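Local coordinates for putative oxidoreductase (PDB 3WJ7), which is a reductase of the short-chain dehydrogenase/reductase (SDR) family that probably works with a nicotinamide coenzyme, at residues 29-34 against 53-58; 16-21 against 38-43; 213-218 against 247-252; 254-259 against 326-331. All coordinates share one frame; numbering follows the deposited sequence.

Interaction 1: 29-34 against 53-58; sequences VARVLE and IAELNA
Leu56 sets its forked end into a shallow groove on helix 24-35 formed by Ala30, Arg31 and Glu34, and it gives the largest single share of the contact, with Glu34 next. Its two methyls divide the work: CD1 reaches Ala30 CB at 3.9 Å, while CD2 lies over the start of the arginine side chain, 4.1 Å from Arg31 CG, with the two chains crossing at about a right angle. Glu34 closes the groove from the next turn. With CG anti to the backbone N (chi1 -173°) and a bend at chi2, its carboxylate swings round to the loop, and the side chains of Glu34 and Leu56 run past each other in opposite directions until Glu34 OE1 is 4.0 Å from Leu56 CD2. With an alanine here, Leu56 CD2 would probably lose its cover on the side of the next helical turn, and the contact would lose a negative charge. Arg31 continues beyond the leucine toward Glu55. The carboxylate comes to the edge of the guanidinium, near its plane but turned 80° against it, and the salt bridge from Arg31 NE to Glu55 OE1 is long at 3.6 Å. The stronger partner of Glu55 is Arg188, which takes OE2; the bridge to Arg31 is the lesser of the two. The chemistry is thus layered: a small apolar core around Leu56, which also leans on Leu42 of strand 39-44, with charged groups toward the more exposed margin, where the long ion pair probably adds less to the fit than the leucine does.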
loop_
_atom_site.group_PDB
_atom_site.type_symbol
_atom_site.label_atom_id
_atom_site.label_comp_id
_atom_site.label_asym_id
_atom_site.label_seq_id
_atom_site.Cartn_x
_atom_site.Cartn_y
_atom_site.Cartn_z
ATOM N N VAL A 29 -14.591 26.393 -10.575
ATOM C CA VAL A 29 -14.015 26.618 -11.877
ATOM C C VAL A 29 -15.156 26.651 -12.907
ATOM O O VAL A 29 -15.217 27.541 -13.763
ATOM C CB VAL A 29 -12.940 25.552 -12.203
ATOM C CG1 VAL A 29 -12.669 25.462 -13.713
ATOM C CG2 VAL A 29 -11.648 25.920 -11.515
ATOM N N ALA A 30 -16.081 25.705 -12.795
ATOM C CA ALA A 30 -17.188 25.625 -13.732
ATOM C C ALA A 30 -18.002 26.922 -13.749
ATOM O O ALA A 30 -18.278 27.442 -14.830
ATOM C CB ALA A 30 -18.084 24.448 -13.410
ATOM N N ARG A 31 -18.366 27.435 -12.569
ATOM C CA ARG A 31 -19.179 28.657 -12.460
ATOM C C ARG A 31 -18.494 29.806 -13.196
ATOM O O ARG A 31 -19.136 30.516 -13.961
ATOM C CB ARG A 31 -19.465 29.054 -10.991
ATOM C CG ARG A 31 -20.496 28.176 -10.282
ATOM C CD ARG A 31 -20.564 28.425 -8.770
ATOM N NE ARG A 31 -20.757 27.142 -8.075
ATOM C CZ ARG A 31 -19.903 26.563 -7.212
ATOM N NH1 ARG A 31 -18.774 27.148 -6.827
ATOM N NH2 ARG A 31 -20.207 25.379 -6.695
ATOM N N VAL A 32 -17.187 29.958 -12.984
ATOM C CA VAL A 32 -16.429 31.046 -13.608
ATOM C C VAL A 32 -16.506 30.970 -15.147
ATOM O O VAL A 32 -16.808 31.954 -15.810
ATOM C CB VAL A 32 -14.973 31.092 -13.062
ATOM C CG1 VAL A 32 -14.035 31.905 -13.948
ATOM C CG2 VAL A 32 -14.958 31.632 -11.639
ATOM N N LEU A 33 -16.233 29.796 -15.691
ATOM C CA LEU A 33 -16.337 29.531 -17.112
ATOM C C LEU A 33 -17.723 29.849 -17.654
ATOM O O LEU A 33 -17.860 30.406 -18.760
ATOM C CB LEU A 33 -16.014 28.051 -17.399
ATOM C CG LEU A 33 -14.582 27.701 -17.059
ATOM C CD1 LEU A 33 -14.326 26.236 -17.344
ATOM C CD2 LEU A 33 -13.597 28.602 -17.794
ATOM N N GLU A 34 -18.744 29.465 -16.894
ATOM C CA GLU A 34 -20.116 29.757 -17.267
ATOM C C GLU A 34 -20.381 31.277 -17.367
ATOM O O GLU A 34 -20.993 31.717 -18.335
ATOM C CB GLU A 34 -21.084 29.114 -16.289
ATOM C CG GLU A 34 -22.544 29.226 -16.706
ATOM C CD GLU A 34 -22.974 28.098 -17.625
ATOM O OE1 GLU A 34 -22.530 26.937 -17.394
ATOM O OE2 GLU A 34 -23.763 28.372 -18.567
ATOM N N ILE A 53 -24.340 21.227 -8.946
ATOM C CA ILE A 53 -24.293 21.123 -10.394
ATOM C C ILE A 53 -25.528 21.731 -11.039
ATOM O O ILE A 53 -25.389 22.647 -11.834
ATOM C CB ILE A 53 -24.168 19.651 -10.856
ATOM C CG1 ILE A 53 -22.713 19.251 -11.006
ATOM C CG2 ILE A 53 -24.875 19.415 -12.196
ATOM C CD1 ILE A 53 -22.581 17.964 -11.784
ATOM N N ALA A 54 -26.724 21.225 -10.709
ATOM C CA ALA A 54 -27.942 21.567 -11.471
ATOM C C ALA A 54 -28.046 23.068 -11.773
ATOM O O ALA A 54 -28.596 23.461 -12.795
ATOM C CB ALA A 54 -29.195 21.041 -10.785
ATOM N N GLU A 55 -27.475 23.884 -10.885
ATOM C CA GLU A 55 -27.180 25.310 -11.123
ATOM C C GLU A 55 -26.680 25.676 -12.523
ATOM O O GLU A 55 -26.958 26.763 -13.016
ATOM C CB GLU A 55 -26.130 25.791 -10.122
ATOM C CG GLU A 55 -26.617 26.857 -9.163
ATOM C CD GLU A 55 -25.513 27.331 -8.244
ATOM O OE1 GLU A 55 -24.325 27.280 -8.650
ATOM O OE2 GLU A 55 -25.838 27.755 -7.115
ATOM N N LEU A 56 -25.920 24.784 -13.144
ATOM C CA LEU A 56 -25.308 25.057 -14.440
ATOM C C LEU A 56 -26.104 24.401 -15.554
ATOM O O LEU A 56 -26.352 23.201 -15.527
ATOM C CB LEU A 56 -23.871 24.531 -14.463
ATOM C CG LEU A 56 -22.944 24.849 -13.284
ATOM C CD1 LEU A 56 -21.895 23.761 -13.117
ATOM C CD2 LEU A 56 -22.295 26.211 -13.454
ATOM N N ASN A 57 -26.534 25.192 -16.525
ATOM C CA ASN A 57 -27.065 24.605 -17.738
ATOM C C ASN A 57 -25.831 24.028 -18.403
ATOM O O ASN A 57 -24.901 24.757 -18.765
ATOM C CB ASN A 57 -27.844 25.613 -18.621
ATOM C CG ASN A 57 -27.036 26.858 -18.987
ATOM O OD1 ASN A 57 -26.532 27.573 -18.121
ATOM N ND2 ASN A 57 -26.935 27.131 -20.283
ATOM N N ALA A 58 -25.789 22.702 -18.469
ATOM C CA ALA A 58 -24.587 22.018 -18.915
ATOM C C ALA A 58 -24.879 20.646 -19.502
ATOM O O ALA A 58 -25.693 19.876 -18.965
ATOM C CB ALA A 58 -23.600 21.908 -17.762
#

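Interaction 2: 16-21 against 38-43; sequences TLVTGA and HRLRLL
His38 meets Thr16 at the start of the pairing: Thr16 OG1 lies in the plane of the imidazole, at its edge, 2.8 Å from His38 ND1, in a hydrogen bond that either partner could donate. A valine in place of the threonine would probably leave ND1 without this mate and the ring freer to turn. Arg39 then gives its carbonyl to the strand, Thr16 N to Arg39 O being 2.8 Å. Leu40 CD2 touches both Thr16 CG2 and Val18 CG1, 4.0 Å from the latter. Arg41 bonds through both its N, to Thr16 O at 2.9 Å, and its O, to Val18 N at 3.1 Å, while its guanidinium leaves for Glu59 and the carbonyls of Ala74 and Lys76. Leu42 CD2 meets Val18 CG1 and Ala21 CB; residues 19-21 open the glycine-rich turn that in this family probably binds the coenzyme. Leu43 N closes the parallel register on Val18 O at 3.2 Å, and its CB rests 4.1 Å from Leu17 CD1. The pair belongs to a beta-alpha-beta unit of the Rossmann fold: Leu33 of helix 24-35 covers Thr16, Val18 and Leu40, helix 71-75 backs Leu17 and Leu43, and strands 78-83 and 59-62 flank 15-18 and 39-44 respectively.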
loop_
_atom_site.group_PDB
_atom_site.type_symbol
_atom_site.label_atom_id
_atom_site.label_comp_id
_atom_site.label_asym_id
_atom_site.label_seq_id
_atom_site.Cartn_x
_atom_site.Cartn_y
_atom_site.Cartn_z
ATOM N N THR A 16 -16.393 23.458 -24.062
ATOM C CA THR A 16 -15.438 23.378 -22.975
ATOM C C THR A 16 -15.829 22.185 -22.059
ATOM O O THR A 16 -16.929 22.137 -21.496
ATOM C CB THR A 16 -15.412 24.732 -22.273
ATOM O OG1 THR A 16 -14.887 25.680 -23.188
ATOM C CG2 THR A 16 -14.517 24.750 -21.043
ATOM N N LEU A 17 -14.960 21.179 -21.994
ATOM C CA LEU A 17 -15.172 20.032 -21.082
ATOM C C LEU A 17 -14.434 20.282 -19.767
ATOM O O LEU A 17 -13.232 20.528 -19.789
ATOM C CB LEU A 17 -14.688 18.715 -21.713
ATOM C CG LEU A 17 -14.651 17.411 -20.861
ATOM C CD1 LEU A 17 -16.042 16.883 -20.517
ATOM C CD2 LEU A 17 -13.885 16.309 -21.576
ATOM N N VAL A 18 -15.134 20.240 -18.631
ATOM C CA VAL A 18 -14.441 20.255 -17.334
ATOM C C VAL A 18 -14.670 18.958 -16.614
ATOM O O VAL A 18 -15.766 18.451 -16.650
ATOM C CB VAL A 18 -14.737 21.493 -16.424
ATOM C CG1 VAL A 18 -15.704 22.497 -17.029
ATOM C CG2 VAL A 18 -15.105 21.077 -15.005
ATOM N N THR A 19 -13.633 18.382 -16.018
ATOM C CA THR A 19 -13.792 17.153 -15.245
ATOM C C THR A 19 -13.717 17.570 -13.810
ATOM O O THR A 19 -13.313 18.697 -13.548
ATOM C CB THR A 19 -12.642 16.171 -15.450
ATOM O OG1 THR A 19 -11.438 16.742 -14.912
ATOM C CG2 THR A 19 -12.480 15.839 -16.919
ATOM N N GLY A 20 -14.062 16.676 -12.877
ATOM C CA GLY A 20 -14.070 17.028 -11.474
ATOM C C GLY A 20 -15.009 18.158 -11.043
ATOM O O GLY A 20 -14.791 18.776 -10.001
ATOM N N ALA A 21 -16.094 18.386 -11.788
ATOM C CA ALA A 21 -16.971 19.519 -11.548
ATOM C C ALA A 21 -17.840 19.426 -10.302
ATOM O O ALA A 21 -18.365 20.447 -9.855
ATOM C CB ALA A 21 -17.830 19.770 -12.761
ATOM N N HIS A 38 -18.618 30.142 -21.760
ATOM C CA HIS A 38 -18.266 28.920 -22.473
ATOM C C HIS A 38 -19.481 28.033 -22.536
ATOM O O HIS A 38 -20.361 28.132 -21.680
ATOM C CB HIS A 38 -17.164 28.185 -21.715
ATOM C CG HIS A 38 -15.860 28.899 -21.748
ATOM N ND1 HIS A 38 -14.712 28.321 -22.237
ATOM C CD2 HIS A 38 -15.528 30.166 -21.404
ATOM C CE1 HIS A 38 -13.722 29.194 -22.176
ATOM N NE2 HIS A 38 -14.193 30.325 -21.680
ATOM N N ARG A 39 -19.539 27.156 -23.528
ATOM C CA ARG A 39 -20.533 26.092 -23.498
ATOM C C ARG A 39 -19.916 24.919 -22.741
ATOM O O ARG A 39 -18.887 24.365 -23.146
ATOM C CB ARG A 39 -20.976 25.651 -24.907
ATOM C CG ARG A 39 -20.647 26.608 -26.041
ATOM C CD ARG A 39 -21.351 26.146 -27.315
ATOM N NE ARG A 39 -21.275 27.096 -28.437
ATOM C CZ ARG A 39 -22.022 27.027 -29.544
ATOM N NH1 ARG A 39 -22.921 26.057 -29.699
ATOM N NH2 ARG A 39 -21.873 27.933 -30.504
ATOM N N LEU A 40 -20.551 24.529 -21.648
ATOM C CA LEU A 40 -20.006 23.479 -20.802
ATOM C C LEU A 40 -20.522 22.052 -21.046
ATOM O O LEU A 40 -21.696 21.812 -21.345
ATOM C CB LEU A 40 -20.170 23.868 -19.344
ATOM C CG LEU A 40 -19.439 25.111 -18.813
ATOM C CD1 LEU A 40 -19.702 25.223 -17.322
ATOM C CD2 LEU A 40 -17.929 25.082 -19.035
ATOM N N ARG A 41 -19.599 21.105 -20.961
ATOM C CA ARG A 41 -19.937 19.704 -20.777
ATOM C C ARG A 41 -19.198 19.225 -19.491
ATOM O O ARG A 41 -18.033 19.534 -19.266
ATOM C CB ARG A 41 -19.568 18.878 -22.024
ATOM C CG ARG A 41 -19.885 17.372 -21.904
ATOM C CD ARG A 41 -19.513 16.563 -23.159
ATOM N NE ARG A 41 -20.177 17.097 -24.333
ATOM C CZ ARG A 41 -19.751 17.002 -25.581
ATOM N NH1 ARG A 41 -18.616 16.379 -25.883
ATOM N NH2 ARG A 41 -20.464 17.581 -26.541
ATOM N N LEU A 42 -19.866 18.489 -18.632
ATOM C CA LEU A 42 -19.262 18.156 -17.350
ATOM C C LEU A 42 -19.102 16.650 -17.297
ATOM O O LEU A 42 -20.075 15.945 -17.421
ATOM C CB LEU A 42 -20.140 18.676 -16.205
ATOM C CG LEU A 42 -20.467 20.187 -16.242
ATOM C CD1 LEU A 42 -21.328 20.620 -15.077
ATOM C CD2 LEU A 42 -19.257 21.101 -16.335
ATOM N N LEU A 43 -17.885 16.145 -17.173
ATOM C CA LEU A 43 -17.723 14.714 -17.026
ATOM C C LEU A 43 -18.013 14.393 -15.572
ATOM O O LEU A 43 -17.519 15.081 -14.680
ATOM C CB LEU A 43 -16.317 14.263 -17.401
ATOM C CG LEU A 43 -16.060 12.757 -17.382
ATOM C CD1 LEU A 43 -16.549 12.054 -18.657
ATOM C CD2 LEU A 43 -14.576 12.468 -17.155
#

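Interaction 3: 213-218 against 247-252; sequences TGLNIV and IMLGDL
Leu215 carries CG between its backbone N and its carbonyl carbon (chi1 59°), which lays its side chain alongside Ile247, with Leu215 CD2 3.8 Å from Ile247 CG2. Met248, bent at chi2 and chi3, folds back on its partner strand until CE lies over the Thr213-Gly214 peptide, 3.4 Å from Thr213 O; because Gly214 has no side chain, SD can lie against its backbone, where a CB would come close. Between these groups the main chains pair antiparallel. Leu215 and Ile247 form the hydrogen-bonded pair, with Leu215 N to Ile247 O at 3.0 Å and almost straight (177°), and Ile247 N to Leu215 O at 2.8 Å. Gly214 and Met248 make the neighbouring non-hydrogen-bonded pair. The next bond is given by the first residue of the helix: Leu249 N reaches Thr213 O at 2.7 Å, more bent at 141°, directly after Met248 at the N-cap position. Leu249 CD1 meets Leu215 CD1 at 4.0 Å, and one turn further on Leu252 crosses Ile217 at about a right angle, its CD2 touching Ile217 CD1 at 3.5 Å. What results is a strand-to-helix junction at the branched end of a Rossmann-type sheet, where strands 214-219 and 239-248 pair with each other and each also with strand 176-185, as suits an extended SDR whose later chain is built onto the nucleotide-binding core.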
loop_
_atom_site.group_PDB
_atom_site.type_symbol
_atom_site.label_atom_id
_atom_site.label_comp_id
_atom_site.label_asym_id
_atom_site.label_seq_id
_atom_site.Cartn_x
_atom_site.Cartn_y
_atom_site.Cartn_z
ATOM N N THR A 213 2.409 24.565 11.817
ATOM C CA THR A 213 3.090 24.552 10.532
ATOM C C THR A 213 2.652 25.700 9.629
ATOM O O THR A 213 1.801 26.509 10.013
ATOM C CB THR A 213 2.975 23.208 9.787
ATOM O OG1 THR A 213 3.968 23.203 8.748
ATOM C CG2 THR A 213 1.578 22.967 9.215
ATOM N N GLY A 214 3.256 25.760 8.444
ATOM C CA GLY A 214 3.044 26.854 7.516
ATOM C C GLY A 214 2.346 26.356 6.284
ATOM O O GLY A 214 2.685 25.299 5.760
ATOM N N LEU A 215 1.367 27.119 5.816
ATOM C CA LEU A 215 0.707 26.788 4.580
ATOM C C LEU A 215 0.396 28.075 3.864
ATOM O O LEU A 215 0.694 29.141 4.363
ATOM C CB LEU A 215 -0.552 25.900 4.790
ATOM C CG LEU A 215 -1.824 26.205 5.628
ATOM C CD1 LEU A 215 -2.223 24.880 6.297
ATOM C CD2 LEU A 215 -1.715 27.260 6.725
ATOM N N ASN A 216 -0.191 27.948 2.685
ATOM C CA ASN A 216 -0.588 29.055 1.883
ATOM C C ASN A 216 -2.054 28.821 1.625
ATOM O O ASN A 216 -2.409 27.797 1.031
ATOM C CB ASN A 216 0.179 28.983 0.572
ATOM C CG ASN A 216 -0.089 30.152 -0.359
ATOM O OD1 ASN A 216 -1.216 30.383 -0.795
ATOM N ND2 ASN A 216 0.972 30.845 -0.721
ATOM N N ILE A 217 -2.886 29.782 2.036
ATOM C CA ILE A 217 -4.331 29.755 1.812
ATOM C C ILE A 217 -4.777 30.685 0.686
ATOM O O ILE A 217 -4.216 31.764 0.496
ATOM C CB ILE A 217 -5.079 30.009 3.126
ATOM C CG1 ILE A 217 -5.053 28.677 3.883
ATOM C CG2 ILE A 217 -6.531 30.418 2.886
ATOM C CD1 ILE A 217 -5.227 28.825 5.345
ATOM N N VAL A 218 -5.775 30.242 -0.070
ATOM C CA VAL A 218 -6.183 30.924 -1.259
ATOM C C VAL A 218 -7.655 30.777 -1.394
ATOM O O VAL A 218 -8.185 29.697 -1.191
ATOM C CB VAL A 218 -5.523 30.326 -2.520
ATOM C CG1 VAL A 218 -5.825 28.822 -2.660
ATOM C CG2 VAL A 218 -5.953 31.107 -3.742
ATOM N N ILE A 247 0.725 31.672 5.556
ATOM C CA ILE A 247 0.239 31.864 6.903
ATOM C C ILE A 247 0.584 30.666 7.806
ATOM O O ILE A 247 0.612 29.532 7.363
ATOM C CB ILE A 247 -1.267 32.245 6.900
ATOM C CG1 ILE A 247 -1.663 32.921 8.247
ATOM C CG2 ILE A 247 -2.126 31.048 6.515
ATOM C CD1 ILE A 247 -3.139 33.239 8.457
ATOM N N MET A 248 0.920 30.935 9.057
ATOM C CA MET A 248 1.184 29.862 9.993
ATOM C C MET A 248 -0.166 29.368 10.486
ATOM O O MET A 248 -1.148 30.101 10.443
ATOM C CB MET A 248 2.066 30.312 11.169
ATOM C CG MET A 248 3.460 30.853 10.802
ATOM S SD MET A 248 4.659 29.731 10.049
ATOM C CE MET A 248 4.584 28.230 11.049
ATOM N N LEU A 249 -0.220 28.116 10.919
ATOM C CA LEU A 249 -1.482 27.495 11.253
ATOM C C LEU A 249 -2.062 28.169 12.518
ATOM O O LEU A 249 -3.275 28.373 12.632
ATOM C CB LEU A 249 -1.267 25.982 11.401
ATOM C CG LEU A 249 -2.434 25.003 11.337
ATOM C CD1 LEU A 249 -3.336 25.199 10.126
ATOM C CD2 LEU A 249 -1.925 23.563 11.359
ATOM N N GLY A 250 -1.179 28.537 13.452
ATOM C CA GLY A 250 -1.565 29.266 14.664
ATOM C C GLY A 250 -2.263 30.581 14.323
ATOM O O GLY A 250 -3.313 30.921 14.920
ATOM N N ASP A 251 -1.710 31.300 13.345
ATOM C CA ASP A 251 -2.274 32.578 12.916
ATOM C C ASP A 251 -3.628 32.384 12.272
ATOM O O ASP A 251 -4.558 33.131 12.547
ATOM C CB ASP A 251 -1.321 33.314 11.975
ATOM C CG ASP A 251 -0.043 33.763 12.674
ATOM O OD1 ASP A 251 -0.079 34.039 13.897
ATOM O OD2 ASP A 251 1.012 33.818 12.007
ATOM N N LEU A 252 -3.724 31.374 11.421
ATOM C CA LEU A 252 -4.987 30.949 10.862
ATOM C C LEU A 252 -6.060 30.740 11.931
ATOM O O LEU A 252 -7.171 31.254 11.800
ATOM C CB LEU A 252 -4.815 29.648 10.063
ATOM C CG LEU A 252 -6.097 29.162 9.390
ATOM C CD1 LEU A 252 -6.653 30.206 8.416
ATOM C CD2 LEU A 252 -5.865 27.840 8.679
#

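Interaction 4: 254-259 against 326-331; sequences RMVSQI and DAVTDA
Met255 reaches across to Val328 with the end of its side chain alone. CG stands beside the backbone N, anti to the carbonyl carbon (chi1 -84°), the chain runs straight on through chi2, and a turn at chi3 lays the methyl against the valine, with Met255 CE 3.3 Å from Val328 CG2. The two side chains meet at a slant, and Met255 also leans on Arg325, one turn earlier in the opposing helix. Val256, next in the chain, looks along the interface more than into it: its CG2 lies 3.8 Å from Val328 CG1, the two side chains crossing at about a right angle. The same valine packs against Ile199, Cys202 and Ala203 of helix 194-203, so it is shared between two helical neighbours. One turn after Met255, Ile259 brings its CD1 to the same branch that Val256 meets, Val328 CG1, at 3.9 Å, whereas Met255 lies nearest to CG2. Ile259 CD1 also sits 3.8 Å from Thr329 OG1, whose hydroxyl is hydrogen-bonded to the carbonyl of Arg325 in its own helix. All three side chains from this helix converge on Val328, and no hydrogen bond joins the two segments. The short axes approach to 10.1 Å at a crossing angle of -46°, a separation filled by side chains. This is plain apolar helix-against-helix packing: in the later part of an SDR chain, it joins helix 249-259, which follows directly from the sheet, to the C-terminal helix 324-337.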
loop_
_atom_site.group_PDB
_atom_site.type_symbol
_atom_site.label_atom_id
_atom_site.label_comp_id
_atom_site.label_asym_id
_atom_site.label_seq_id
_atom_site.Cartn_x
_atom_site.Cartn_y
_atom_site.Cartn_z
ATOM N N ARG A 254 -5.972 31.754 15.166
ATOM C CA ARG A 254 -6.234 33.126 15.637
ATOM C C ARG A 254 -7.361 33.839 14.845
ATOM O O ARG A 254 -8.315 34.323 15.464
ATOM C CB ARG A 254 -4.949 33.975 15.658
ATOM C CG ARG A 254 -4.134 33.802 16.938
ATOM C CD ARG A 254 -2.658 34.202 16.801
ATOM N NE ARG A 254 -1.794 33.103 17.259
ATOM C CZ ARG A 254 -0.470 33.039 17.113
ATOM N NH1 ARG A 254 0.200 34.032 16.534
ATOM N NH2 ARG A 254 0.192 31.970 17.561
ATOM N N MET A 255 -7.265 33.885 13.514
ATOM C CA MET A 255 -8.279 34.546 12.669
ATOM C C MET A 255 -9.636 33.871 12.804
ATOM O O MET A 255 -10.626 34.542 13.070
ATOM C CB MET A 255 -7.923 34.483 11.203
ATOM C CG MET A 255 -6.997 35.530 10.656
ATOM S SD MET A 255 -6.782 35.270 8.871
ATOM C CE MET A 255 -8.360 34.537 8.486
ATOM N N VAL A 256 -9.677 32.551 12.585
ATOM C CA VAL A 256 -10.911 31.769 12.725
ATOM C C VAL A 256 -11.585 32.134 14.042
ATOM O O VAL A 256 -12.746 32.500 14.066
ATOM C CB VAL A 256 -10.682 30.213 12.640
ATOM C CG1 VAL A 256 -11.961 29.449 12.917
ATOM C CG2 VAL A 256 -10.164 29.786 11.277
ATOM N N SER A 257 -10.841 32.043 15.127
ATOM C CA SER A 257 -11.403 32.264 16.439
ATOM C C SER A 257 -11.901 33.656 16.669
ATOM O O SER A 257 -12.950 33.818 17.301
ATOM C CB SER A 257 -10.393 31.914 17.503
ATOM O OG SER A 257 -10.136 30.525 17.380
ATOM N N GLN A 258 -11.148 34.651 16.189
ATOM C CA GLN A 258 -11.570 36.039 16.360
ATOM C C GLN A 258 -12.830 36.364 15.537
ATOM O O GLN A 258 -13.729 36.989 16.068
ATOM C CB GLN A 258 -10.418 37.058 16.218
ATOM C CG GLN A 258 -10.246 37.786 14.892
ATOM C CD GLN A 258 -8.826 38.357 14.723
ATOM O OE1 GLN A 258 -8.608 39.293 13.947
ATOM N NE2 GLN A 258 -7.854 37.790 15.447
ATOM N N ILE A 259 -12.911 35.879 14.297
ATOM C CA ILE A 259 -14.090 36.012 13.451
ATOM C C ILE A 259 -15.300 35.228 14.005
ATOM O O ILE A 259 -16.459 35.675 13.894
ATOM C CB ILE A 259 -13.813 35.520 12.016
ATOM C CG1 ILE A 259 -12.749 36.361 11.309
ATOM C CG2 ILE A 259 -15.074 35.592 11.166
ATOM C CD1 ILE A 259 -11.979 35.579 10.258
ATOM N N ASP A 326 -10.352 37.001 3.866
ATOM C CA ASP A 326 -11.589 36.998 3.102
ATOM C C ASP A 326 -12.103 35.564 2.891
ATOM O O ASP A 326 -13.323 35.305 2.977
ATOM C CB ASP A 326 -11.411 37.752 1.769
ATOM C CG ASP A 326 -11.393 39.312 1.934
ATOM O OD1 ASP A 326 -11.240 39.844 3.074
ATOM O OD2 ASP A 326 -11.526 40.016 0.886
ATOM N N ALA A 327 -11.179 34.640 2.616
ATOM C CA ALA A 327 -11.568 33.267 2.363
ATOM C C ALA A 327 -12.115 32.585 3.599
ATOM O O ALA A 327 -13.109 31.836 3.506
ATOM C CB ALA A 327 -10.422 32.457 1.801
ATOM N N VAL A 328 -11.466 32.830 4.726
ATOM C CA VAL A 328 -11.852 32.248 6.006
ATOM C C VAL A 328 -13.226 32.775 6.456
ATOM O O VAL A 328 -14.079 32.008 6.905
ATOM C CB VAL A 328 -10.780 32.565 7.095
ATOM C CG1 VAL A 328 -11.246 32.152 8.478
ATOM C CG2 VAL A 328 -9.442 31.929 6.749
ATOM N N THR A 329 -13.420 34.089 6.333
ATOM C CA THR A 329 -14.690 34.767 6.577
ATOM C C THR A 329 -15.865 34.179 5.813
ATOM O O THR A 329 -16.882 33.861 6.393
ATOM C CB THR A 329 -14.570 36.270 6.217
ATOM O OG1 THR A 329 -13.567 36.890 7.056
ATOM C CG2 THR A 329 -15.912 36.986 6.393
ATOM N N ASP A 330 -15.739 34.056 4.502
ATOM C CA ASP A 330 -16.802 33.457 3.692
ATOM C C ASP A 330 -17.092 31.991 4.062
ATOM O O ASP A 330 -18.263 31.613 4.203
ATOM C CB ASP A 330 -16.456 33.529 2.223
ATOM C CG ASP A 330 -16.265 34.940 1.731
ATOM O OD1 ASP A 330 -16.642 35.899 2.452
ATOM O OD2 ASP A 330 -15.741 35.076 0.599
ATOM N N ALA A 331 -16.029 31.194 4.247
ATOM C CA ALA A 331 -16.158 29.787 4.610
ATOM C C ALA A 331 -16.947 29.627 5.920
ATOM O O ALA A 331 -17.842 28.761 6.022
ATOM C CB ALA A 331 -14.781 29.125 4.699
#

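In the fold
The four contacts fall into two touching pairs. Interactions 1 and 2 have centres 8 Å apart: interaction 2 pairs the strands of a beta-alpha-beta unit, and interaction 1 packs the following loop on its helix. Leu56 CD1 meets Leu42 CD1 at 3.7 Å, so the apolar side of the loop carries on the packing of the strands. Interactions 3 and 4, centres 12 Å apart, both use helix 249-259, and Leu252 CD1 meets Val328 CG2 at 3.7 Å. Interactions 2 and 3 reach the same sheet, their centres about 32 Å apart. Mercury ions, which are not the coenzyme, lie about 9 Å from Gly20, in the turn that probably faces the coenzyme, and about 6 Å from the Val256 side chain.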